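Local coordinates for putative creatinine amidohydrolase (Bacteroides fragilis, PDB 3LUB), which probably hydrolyses carbon-nitrogen bonds in linear amides, as a member of the creatininase superfamily with a two-zinc site, at residues F[3-11]-F[59-70]; F[30-40]-F[77-88]. All coordinates share one frame; numbering follows the deposited sequence.

Contact 1 (F[3-11]-F[59-70])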
loop_
_atom_site.group_PDB
_atom_site.type_symbol
_atom_site.label_atom_id
_atom_site.label_comp_id
_atom_site.label_asym_id
_atom_site.label_seq_id
_atom_site.Cartn_x
_atom_site.Cartn_y
_atom_site.Cartn_z
ATOM N N ASN F 3 -8.039 34.655 -17.196
ATOM C CA ASN F 3 -7.669 35.301 -15.931
ATOM C C ASN F 3 -6.528 34.561 -15.213
ATOM O O ASN F 3 -6.751 33.566 -14.511
ATOM C CB ASN F 3 -8.906 35.456 -15.030
ATOM C CG ASN F 3 -8.681 36.430 -13.884
ATOM O OD1 ASN F 3 -7.550 36.667 -13.443
ATOM N ND2 ASN F 3 -9.767 36.972 -13.371
ATOM N N LYS F 4 -5.304 35.069 -15.399
ATOM C CA LYS F 4 -4.099 34.447 -14.853
ATOM C C LYS F 4 -4.014 34.635 -13.340
ATOM O O LYS F 4 -3.230 33.955 -12.663
ATOM C CB LYS F 4 -2.821 35.010 -15.513
ATOM C CG LYS F 4 -2.593 34.666 -16.977
ATOM C CD LYS F 4 -1.156 35.103 -17.443
ATOM C CE LYS F 4 -0.855 34.823 -18.953
ATOM N NZ LYS F 4 0.627 34.906 -19.307
ATOM N N GLU F 5 -4.808 35.556 -12.801
ATOM C CA GLU F 5 -4.772 35.820 -11.362
ATOM C C GLU F 5 -5.417 34.706 -10.514
ATOM O O GLU F 5 -4.929 34.401 -9.408
ATOM C CB GLU F 5 -5.417 37.165 -11.034
ATOM C CG GLU F 5 -5.109 37.650 -9.614
ATOM C CD GLU F 5 -5.431 39.136 -9.399
ATOM O OE1 GLU F 5 -5.904 39.822 -10.348
ATOM O OE2 GLU F 5 -5.193 39.621 -8.277
ATOM N N VAL F 6 -6.481 34.107 -11.044
ATOM C CA VAL F 6 -7.245 33.095 -10.308
ATOM C C VAL F 6 -7.415 31.746 -11.041
ATOM O O VAL F 6 -7.964 30.799 -10.445
ATOM C CB VAL F 6 -8.653 33.637 -9.933
ATOM C CG1 VAL F 6 -8.570 34.912 -9.053
ATOM C CG2 VAL F 6 -9.463 33.884 -11.165
ATOM N N ASP F 7 -6.970 31.635 -12.306
ATOM C CA ASP F 7 -7.118 30.371 -13.088
ATOM C C ASP F 7 -5.742 29.791 -13.421
ATOM O O ASP F 7 -5.067 30.285 -14.309
ATOM C CB ASP F 7 -7.920 30.641 -14.343
ATOM C CG ASP F 7 -8.224 29.390 -15.164
ATOM O OD1 ASP F 7 -7.910 28.249 -14.756
ATOM O OD2 ASP F 7 -8.825 29.575 -16.243
ATOM N N LEU F 8 -5.313 28.783 -12.663
ATOM C CA LEU F 8 -3.970 28.236 -12.806
ATOM C C LEU F 8 -3.736 27.601 -14.175
ATOM O O LEU F 8 -2.602 27.579 -14.660
ATOM C CB LEU F 8 -3.632 27.238 -11.681
ATOM C CG LEU F 8 -2.124 26.999 -11.515
ATOM C CD1 LEU F 8 -1.438 28.096 -10.719
ATOM C CD2 LEU F 8 -1.801 25.636 -10.911
ATOM N N SER F 9 -4.797 27.102 -14.800
ATOM C CA SER F 9 -4.712 26.550 -16.150
ATOM C C SER F 9 -4.166 27.509 -17.228
ATOM O O SER F 9 -3.659 27.059 -18.242
ATOM C CB SER F 9 -6.078 26.003 -16.566
ATOM O OG SER F 9 -6.448 24.937 -15.703
ATOM N N VAL F 10 -4.274 28.812 -17.014
ATOM C CA VAL F 10 -3.715 29.789 -17.927
ATOM C C VAL F 10 -2.619 30.671 -17.287
ATOM O O VAL F 10 -2.042 31.506 -17.970
ATOM C CB VAL F 10 -4.814 30.682 -18.563
ATOM C CG1 VAL F 10 -5.807 29.838 -19.393
ATOM C CG2 VAL F 10 -5.546 31.495 -17.505
ATOM N N SER F 11 -2.316 30.461 -16.004
ATOM C CA SER F 11 -1.446 31.363 -15.248
ATOM C C SER F 11 0.062 31.022 -15.323
ATOM O O SER F 11 0.456 29.975 -15.810
ATOM C CB SER F 11 -1.886 31.384 -13.803
ATOM O OG SER F 11 -1.239 32.429 -13.095
ATOM N N LEU F 59 -13.022 38.247 -5.441
ATOM C CA LEU F 59 -11.928 39.214 -5.562
ATOM C C LEU F 59 -12.463 40.623 -5.797
ATOM O O LEU F 59 -12.021 41.540 -5.133
ATOM C CB LEU F 59 -10.970 38.843 -6.689
ATOM C CG LEU F 59 -9.706 39.689 -6.895
ATOM C CD1 LEU F 59 -8.802 39.736 -5.637
ATOM C CD2 LEU F 59 -8.963 39.174 -8.115
ATOM N N SER F 60 -13.398 40.799 -6.733
ATOM C CA SER F 60 -13.862 42.141 -7.056
ATOM C C SER F 60 -14.693 42.743 -5.918
ATOM O O SER F 60 -14.622 43.949 -5.659
ATOM C CB SER F 60 -14.660 42.160 -8.358
ATOM O OG SER F 60 -15.953 41.568 -8.189
ATOM N N ARG F 61 -15.436 41.882 -5.229
ATOM C CA ARG F 61 -16.328 42.245 -4.144
ATOM C C ARG F 61 -15.664 42.451 -2.776
ATOM O O ARG F 61 -16.047 43.349 -2.032
ATOM C CB ARG F 61 -17.351 41.110 -4.039
ATOM C CG ARG F 61 -18.395 41.287 -3.023
ATOM C CD ARG F 61 -19.584 40.379 -3.339
ATOM N NE ARG F 61 -19.522 39.113 -2.619
ATOM C CZ ARG F 61 -20.438 38.163 -2.747
ATOM N NH1 ARG F 61 -21.456 38.335 -3.577
ATOM N NH2 ARG F 61 -20.345 37.043 -2.035
ATOM N N SER F 62 -14.687 41.617 -2.425
ATOM C CA SER F 62 -14.074 41.661 -1.080
ATOM C C SER F 62 -12.573 41.729 -1.047
ATOM O O SER F 62 -11.991 41.810 0.027
ATOM C CB SER F 62 -14.454 40.410 -0.274
ATOM O OG SER F 62 -15.851 40.184 -0.298
ATOM N N GLY F 63 -11.917 41.637 -2.191
ATOM C CA GLY F 63 -10.452 41.560 -2.213
ATOM C C GLY F 63 -9.914 40.222 -1.710
ATOM O O GLY F 63 -8.729 40.081 -1.421
ATOM N N VAL F 64 -10.782 39.226 -1.592
ATOM C CA VAL F 64 -10.355 37.894 -1.205
ATOM C C VAL F 64 -9.915 37.187 -2.484
ATOM O O VAL F 64 -10.679 37.116 -3.434
ATOM C CB VAL F 64 -11.464 37.127 -0.483
ATOM C CG1 VAL F 64 -11.097 35.645 -0.374
ATOM C CG2 VAL F 64 -11.687 37.743 0.897
ATOM N N ARG F 65 -8.674 36.692 -2.491
ATOM C CA ARG F 65 -8.046 36.118 -3.683
ATOM C C ARG F 65 -7.848 34.619 -3.564
ATOM O O ARG F 65 -7.099 34.160 -2.688
ATOM C CB ARG F 65 -6.678 36.767 -3.929
ATOM C CG ARG F 65 -6.142 36.432 -5.317
ATOM C CD ARG F 65 -4.743 36.974 -5.566
ATOM N NE ARG F 65 -4.769 38.401 -5.837
ATOM C CZ ARG F 65 -4.445 39.362 -4.976
ATOM N NH1 ARG F 65 -4.059 39.096 -3.748
ATOM N NH2 ARG F 65 -4.502 40.622 -5.367
ATOM N N CYS F 66 -8.482 33.880 -4.481
ATOM C CA CYS F 66 -8.439 32.434 -4.500
ATOM C C CYS F 66 -7.759 31.942 -5.778
ATOM O O CYS F 66 -7.799 32.602 -6.829
ATOM C CB CYS F 66 -9.856 31.887 -4.399
ATOM S SG CYS F 66 -10.786 32.573 -2.971
HETATM N N MSE F 67 -7.107 30.795 -5.685
HETATM C CA MSE F 67 -6.551 30.165 -6.876
HETATM C C MSE F 67 -7.379 28.968 -7.241
HETATM O O MSE F 67 -7.544 28.062 -6.424
HETATM C CB MSE F 67 -5.123 29.703 -6.615
HETATM C CG MSE F 67 -4.399 29.139 -7.848
HETATM SE SE MSE F 67 -4.554 30.220 -9.474
HETATM C CE MSE F 67 -2.832 31.189 -9.472
ATOM N N VAL F 68 -7.808 28.902 -8.494
ATOM C CA VAL F 68 -8.414 27.692 -9.024
ATOM C C VAL F 68 -7.377 26.810 -9.711
ATOM O O VAL F 68 -6.768 27.196 -10.711
ATOM C CB VAL F 68 -9.576 28.001 -9.963
ATOM C CG1 VAL F 68 -10.281 26.677 -10.437
ATOM C CG2 VAL F 68 -10.553 28.924 -9.282
HETATM N N MSE F 69 -7.173 25.628 -9.133
HETATM C CA MSE F 69 -6.225 24.684 -9.631
HETATM C C MSE F 69 -6.722 23.954 -10.926
HETATM O O MSE F 69 -7.899 24.043 -11.309
HETATM C CB MSE F 69 -5.894 23.660 -8.539
HETATM C CG MSE F 69 -5.342 24.224 -7.253
HETATM SE SE MSE F 69 -3.569 25.008 -7.425
HETATM C CE MSE F 69 -2.480 23.305 -7.924
ATOM N N PRO F 70 -5.798 23.283 -11.633
ATOM C CA PRO F 70 -6.271 22.499 -12.767
ATOM C C PRO F 70 -7.244 21.398 -12.328
ATOM O O PRO F 70 -7.032 20.743 -11.312
ATOM C CB PRO F 70 -4.975 21.924 -13.350
ATOM C CG PRO F 70 -3.916 22.863 -12.893
ATOM C CD PRO F 70 -4.329 23.206 -11.502
HETATM O O HOH W 1 -7.521 25.785 -13.446
#
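Val6 and Leu8 both bond to the backbone of Val68, which sets the register of the contact. Val68 N gives its hydrogen to Val6 O at 2.7 Å, and Leu8 N gives its own to Val68 O at 2.9 Å, both bonds close to straight. Together they make a single beta bridge, Asp7 with Val68. Strand 66-68 is outermost within this chain in the parallel four-stranded sheet, and it bonds through Met67 to strand 23-28. Val6 to Leu8, outside any regular strand, meet its other margin through this one bridge.

Glu5 and Arg65 form a salt bridge gripped side-on. Arg65 brings NE (2.8 Å) and NH2 (3.2 Å) to the same oxygen, Glu5 OE2, the NE bond using the anti lone pair. Carboxylate and guanidinium planes lie 17° apart, nearly coplanar, while Leu59 CD2 packs on Glu5 CD. Arg65 NH1 is hydrogen-bonded to Lys20 O.

Among apolar groups, Leu8 forks: its CG is anti to the backbone N (chi1 -161°), and CD1 reaches the selenomethionine methyl Met67 CE at 3.6 Å, whereas CD2 meets Pro70 CD, also at 3.6 Å, and Met69 CE. The bent chain of Met67 places SE against Val6 O and Leu8 N, 3.6 Å from each.

Water 1 lies 2.6 Å from Ser9 OG and bonds also to Asp7 OD1, which is also hydrogen-bonded to His48 NE2.

Contact 2 (F[30-40]-F[77-88]); sequences ATEPHNLHLPY and HNPGQRELPFCI. With ZN (zinc ion), chain B; ZN (zinc ion), chain C; EDO (1,2-ethanediol), chain D.
Glu32 and Gln81 supply the polar link nearest the metals. Gln81 NE2 donates to Glu32 OE2 at 2.6 Å, nearly straight (166°) and onto the anti lone pair, while Glu32 OE1 binds one zinc ion at 2.2 Å. Glu32 reaches both by an extended chain with CG anti to the backbone N (chi1 -172°). Gln81 is thus second-shell and, with the zinc bond to OE1, helps fix the carboxylate's rotation; its own OE1 is held by Asn78 N. The His77 ring lies obliquely to this carboxylate, planes 54° apart, with CE1 3.4 Å from Glu32 CD. His34 NE2 binds the other zinc ion, and water 4 bridges the two metals. Asp43 is shared between them, with His120 and Glu168 completing the protein ligands.

Two further hydrogen bonds join the loops: Ile88 N to Thr31 O at 3.2 Å, and Tyr40 OH to Pro85 O at 2.7 Å, the hydroxyl standing out of the carbonyl plane of Pro85. Water 2 ties Thr31 N to Ile88 O and His77 NE2.

In the apolar group, Pro33 sets CD on Cys87 CB (3.6 Å) and CG on Leu84 CD1, and Tyr40 CE2 packs on Phe86 CB. The Phe86 ring meets Tyr21 of a second subunit edge-to-face.

Residues 30-40 run from strand 23-28 to helix 42-62, and residues 77-88 from strand 66-68 towards helix 92-108.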
loop_
_atom_site.group_PDB
_atom_site.type_symbol
_atom_site.label_atom_id
_atom_site.label_comp_id
_atom_site.label_asym_id
_atom_site.label_seq_id
_atom_site.Cartn_x
_atom_site.Cartn_y
_atom_site.Cartn_z
ATOM N N ALA F 30 -14.131 13.987 -13.818
ATOM C CA ALA F 30 -14.186 12.613 -14.299
ATOM C C ALA F 30 -13.944 12.672 -15.799
ATOM O O ALA F 30 -14.151 13.725 -16.414
ATOM C CB ALA F 30 -15.576 11.960 -14.003
ATOM N N THR F 31 -13.513 11.539 -16.361
ATOM C CA THR F 31 -13.410 11.297 -17.795
ATOM C C THR F 31 -14.481 10.212 -18.116
ATOM O O THR F 31 -14.312 9.010 -17.840
ATOM C CB THR F 31 -11.960 10.903 -18.154
ATOM O OG1 THR F 31 -11.056 11.894 -17.613
ATOM C CG2 THR F 31 -11.734 10.730 -19.692
ATOM N N GLU F 32 -15.594 10.659 -18.691
ATOM C CA GLU F 32 -16.861 9.948 -18.596
ATOM C C GLU F 32 -17.792 10.353 -19.722
ATOM O O GLU F 32 -18.048 11.530 -19.904
ATOM C CB GLU F 32 -17.544 10.281 -17.264
ATOM C CG GLU F 32 -18.793 9.465 -16.957
ATOM C CD GLU F 32 -19.556 9.963 -15.750
ATOM O OE1 GLU F 32 -19.447 11.178 -15.452
ATOM O OE2 GLU F 32 -20.277 9.160 -15.109
ATOM N N PRO F 33 -18.317 9.372 -20.467
ATOM C CA PRO F 33 -19.326 9.687 -21.468
ATOM C C PRO F 33 -20.578 10.342 -20.818
ATOM O O PRO F 33 -20.991 9.939 -19.731
ATOM C CB PRO F 33 -19.685 8.328 -22.060
ATOM C CG PRO F 33 -18.622 7.381 -21.623
ATOM C CD PRO F 33 -18.014 7.938 -20.402
ATOM N N HIS F 34 -21.121 11.346 -21.505
ATOM C CA HIS F 34 -22.269 12.124 -21.075
ATOM C C HIS F 34 -23.339 12.134 -22.150
ATOM O O HIS F 34 -23.390 13.055 -22.954
ATOM C CB HIS F 34 -21.815 13.548 -20.794
ATOM C CG HIS F 34 -21.273 13.711 -19.414
ATOM N ND1 HIS F 34 -20.061 13.169 -19.017
ATOM C CD2 HIS F 34 -21.814 14.286 -18.318
ATOM C CE1 HIS F 34 -19.859 13.460 -17.743
ATOM N NE2 HIS F 34 -20.912 14.129 -17.295
ATOM N N ASN F 35 -24.181 11.106 -22.181
ATOM C CA ASN F 35 -25.081 10.910 -23.307
ATOM C C ASN F 35 -24.209 10.900 -24.577
ATOM O O ASN F 35 -23.029 10.608 -24.506
ATOM C CB ASN F 35 -26.118 12.031 -23.302
ATOM C CG ASN F 35 -27.365 11.718 -24.116
ATOM O OD1 ASN F 35 -27.273 11.365 -25.289
ATOM N ND2 ASN F 35 -28.539 11.905 -23.506
ATOM N N LEU F 36 -24.759 11.275 -25.731
ATOM C CA LEU F 36 -23.993 11.313 -26.958
ATOM C C LEU F 36 -23.462 12.675 -27.255
ATOM O O LEU F 36 -22.612 12.816 -28.112
ATOM C CB LEU F 36 -24.856 10.815 -28.139
ATOM C CG LEU F 36 -25.510 9.418 -28.034
ATOM C CD1 LEU F 36 -26.550 9.259 -29.136
ATOM C CD2 LEU F 36 -24.473 8.303 -28.102
ATOM N N HIS F 37 -23.917 13.688 -26.539
ATOM C CA HIS F 37 -23.762 15.076 -27.006
ATOM C C HIS F 37 -22.843 15.951 -26.153
ATOM O O HIS F 37 -22.372 16.996 -26.631
ATOM C CB HIS F 37 -25.126 15.749 -27.114
ATOM C CG HIS F 37 -25.803 15.938 -25.798
ATOM N ND1 HIS F 37 -26.046 14.894 -24.933
ATOM C CD2 HIS F 37 -26.281 17.051 -25.195
ATOM C CE1 HIS F 37 -26.639 15.362 -23.847
ATOM N NE2 HIS F 37 -26.787 16.668 -23.981
ATOM N N LEU F 38 -22.561 15.546 -24.910
ATOM C CA LEU F 38 -21.715 16.378 -24.058
ATOM C C LEU F 38 -20.287 15.836 -24.027
ATOM O O LEU F 38 -20.067 14.640 -24.243
ATOM C CB LEU F 38 -22.279 16.456 -22.657
ATOM C CG LEU F 38 -23.490 17.364 -22.449
ATOM C CD1 LEU F 38 -24.156 16.952 -21.104
ATOM C CD2 LEU F 38 -23.060 18.828 -22.523
ATOM N N PRO F 39 -19.331 16.714 -23.731
ATOM C CA PRO F 39 -17.943 16.307 -23.636
ATOM C C PRO F 39 -17.638 15.287 -22.535
ATOM O O PRO F 39 -18.221 15.345 -21.422
ATOM C CB PRO F 39 -17.187 17.610 -23.355
ATOM C CG PRO F 39 -18.177 18.694 -23.370
ATOM C CD PRO F 39 -19.523 18.163 -23.488
ATOM N N TYR F 40 -16.695 14.395 -22.860
ATOM C CA TYR F 40 -16.074 13.467 -21.890
ATOM C C TYR F 40 -15.567 14.155 -20.642
ATOM O O TYR F 40 -15.584 13.566 -19.567
ATOM C CB TYR F 40 -14.905 12.690 -22.510
ATOM C CG TYR F 40 -15.321 11.445 -23.254
ATOM C CD1 TYR F 40 -15.775 11.514 -24.547
ATOM C CD2 TYR F 40 -15.229 10.186 -22.660
ATOM C CE1 TYR F 40 -16.146 10.350 -25.231
ATOM C CE2 TYR F 40 -15.604 9.040 -23.330
ATOM C CZ TYR F 40 -16.061 9.122 -24.609
ATOM O OH TYR F 40 -16.414 7.966 -25.307
ATOM N N HIS F 77 -16.315 5.559 -10.928
ATOM C CA HIS F 77 -17.419 5.196 -11.832
ATOM C C HIS F 77 -18.115 3.896 -11.492
ATOM O O HIS F 77 -17.664 3.152 -10.612
ATOM C CB HIS F 77 -16.898 5.182 -13.266
ATOM C CG HIS F 77 -16.528 6.542 -13.719
ATOM N ND1 HIS F 77 -17.464 7.542 -13.837
ATOM C CD2 HIS F 77 -15.327 7.121 -13.927
ATOM C CE1 HIS F 77 -16.858 8.665 -14.176
ATOM N NE2 HIS F 77 -15.562 8.437 -14.234
ATOM N N ASN F 78 -19.244 3.660 -12.174
ATOM C CA ASN F 78 -20.120 2.559 -11.833
ATOM C C ASN F 78 -19.913 1.353 -12.712
ATOM O O ASN F 78 -19.334 1.444 -13.800
ATOM C CB ASN F 78 -21.604 2.981 -11.968
ATOM C CG ASN F 78 -22.088 3.811 -10.825
ATOM O OD1 ASN F 78 -21.312 4.489 -10.178
ATOM N ND2 ASN F 78 -23.393 3.795 -10.591
ATOM N N PRO F 79 -20.472 0.217 -12.274
ATOM C CA PRO F 79 -20.506 -0.935 -13.150
ATOM C C PRO F 79 -21.177 -0.629 -14.499
ATOM O O PRO F 79 -22.188 0.076 -14.562
ATOM C CB PRO F 79 -21.319 -1.959 -12.349
ATOM C CG PRO F 79 -21.173 -1.528 -10.920
ATOM C CD PRO F 79 -21.127 -0.045 -10.973
ATOM N N GLY F 80 -20.586 -1.145 -15.568
ATOM C CA GLY F 80 -21.052 -0.878 -16.913
ATOM C C GLY F 80 -20.465 0.366 -17.571
ATOM O O GLY F 80 -20.556 0.484 -18.786
ATOM N N GLN F 81 -19.905 1.290 -16.796
ATOM C CA GLN F 81 -19.300 2.502 -17.365
ATOM C C GLN F 81 -17.869 2.304 -17.816
ATOM O O GLN F 81 -17.421 2.977 -18.737
ATOM C CB GLN F 81 -19.275 3.667 -16.376
ATOM C CG GLN F 81 -20.636 4.313 -16.062
ATOM C CD GLN F 81 -20.490 5.606 -15.281
ATOM O OE1 GLN F 81 -20.165 5.609 -14.093
ATOM N NE2 GLN F 81 -20.716 6.717 -15.960
ATOM N N ARG F 82 -17.128 1.448 -17.125
ATOM C CA ARG F 82 -15.727 1.241 -17.432
ATOM C C ARG F 82 -15.532 0.671 -18.860
ATOM O O ARG F 82 -14.556 0.989 -19.534
ATOM C CB ARG F 82 -15.145 0.321 -16.355
ATOM C CG ARG F 82 -13.636 0.208 -16.317
ATOM C CD ARG F 82 -13.168 -0.689 -15.155
ATOM N NE ARG F 82 -13.742 -2.044 -15.169
ATOM C CZ ARG F 82 -13.173 -3.118 -14.595
ATOM N NH1 ARG F 82 -12.012 -3.043 -13.963
ATOM N NH2 ARG F 82 -13.763 -4.304 -14.668
ATOM N N GLU F 83 -16.479 -0.148 -19.317
ATOM C CA GLU F 83 -16.462 -0.716 -20.649
ATOM C C GLU F 83 -16.801 0.296 -21.761
ATOM O O GLU F 83 -16.578 0.020 -22.939
ATOM C CB GLU F 83 -17.425 -1.913 -20.722
ATOM C CG GLU F 83 -18.914 -1.541 -20.735
ATOM C CD GLU F 83 -19.835 -2.702 -20.343
ATOM O OE1 GLU F 83 -19.998 -2.954 -19.123
ATOM O OE2 GLU F 83 -20.402 -3.353 -21.251
ATOM N N LEU F 84 -17.323 1.469 -21.409
ATOM C CA LEU F 84 -17.571 2.483 -22.435
ATOM C C LEU F 84 -16.230 3.116 -22.825
ATOM O O LEU F 84 -15.433 3.456 -21.952
ATOM C CB LEU F 84 -18.568 3.543 -21.950
ATOM C CG LEU F 84 -20.016 3.141 -21.635
ATOM C CD1 LEU F 84 -20.755 4.289 -20.902
ATOM C CD2 LEU F 84 -20.828 2.658 -22.868
ATOM N N PRO F 85 -15.990 3.305 -24.130
ATOM C CA PRO F 85 -14.682 3.732 -24.583
ATOM C C PRO F 85 -14.238 5.060 -23.975
ATOM O O PRO F 85 -14.993 6.035 -23.971
ATOM C CB PRO F 85 -14.836 3.827 -26.105
ATOM C CG PRO F 85 -16.309 3.955 -26.342
ATOM C CD PRO F 85 -16.953 3.199 -25.245
ATOM N N PHE F 86 -13.011 5.039 -23.451
ATOM C CA PHE F 86 -12.300 6.178 -22.895
ATOM C C PHE F 86 -12.792 6.653 -21.529
ATOM O O PHE F 86 -12.329 7.655 -21.031
ATOM C CB PHE F 86 -12.266 7.338 -23.887
ATOM C CG PHE F 86 -11.937 6.914 -25.279
ATOM C CD1 PHE F 86 -10.765 6.232 -25.540
ATOM C CD2 PHE F 86 -12.820 7.155 -26.323
ATOM C CE1 PHE F 86 -10.470 5.821 -26.814
ATOM C CE2 PHE F 86 -12.528 6.751 -27.579
ATOM C CZ PHE F 86 -11.346 6.094 -27.837
ATOM N N CYS F 87 -13.706 5.911 -20.922
ATOM C CA CYS F 87 -14.125 6.192 -19.553
ATOM C C CYS F 87 -13.053 5.595 -18.628
ATOM O O CYS F 87 -12.637 4.444 -18.847
ATOM C CB CYS F 87 -15.489 5.574 -19.303
ATOM S SG CYS F 87 -16.053 5.760 -17.663
ATOM N N ILE F 88 -12.570 6.369 -17.659
ATOM C CA ILE F 88 -11.489 5.926 -16.797
ATOM C C ILE F 88 -11.957 5.824 -15.341
ATOM O O ILE F 88 -12.149 6.861 -14.679
ATOM C CB ILE F 88 -10.224 6.876 -16.846
ATOM C CG1 ILE F 88 -9.680 7.023 -18.285
ATOM C CG2 ILE F 88 -9.153 6.350 -15.927
ATOM C CD1 ILE F 88 -9.439 5.644 -19.087
HETATM ZN ZN ZN B . -20.256 12.352 -13.709
HETATM ZN ZN ZN C . -21.484 15.085 -15.429
HETATM C C1 EDO D . -7.550 10.932 -17.602
HETATM O O1 EDO D . -8.416 11.764 -18.384
HETATM C C2 EDO D . -6.115 11.191 -18.042
HETATM O O2 EDO D . -5.888 10.638 -19.354
HETATM O O HOH W 2 -13.085 9.342 -14.667
HETATM O O HOH W 3 -21.630 7.228 -18.819
HETATM O O HOH W 4 -22.300 13.669 -14.129
#

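How the contacts relate
From the N terminus, residues 3-11 pair with 59-70, so contact 1 closes a loop that holds helix 13-16, strand 23-28 and most of helix 42-62. The first segment of contact 2, 30-40, falls inside that loop, but its partner, 77-88, comes after the loop has closed; the two closures therefore cross. Contact 1 ties the N-terminal segment to the margin of the sheet, whereas contact 2 joins two loops following strands 23-28 and 66-68, at the zinc site. Their centres are 30 Å apart, on opposite sides of the chain's centre, yet both touch the second subunit, whose Phe86 packs on Met67.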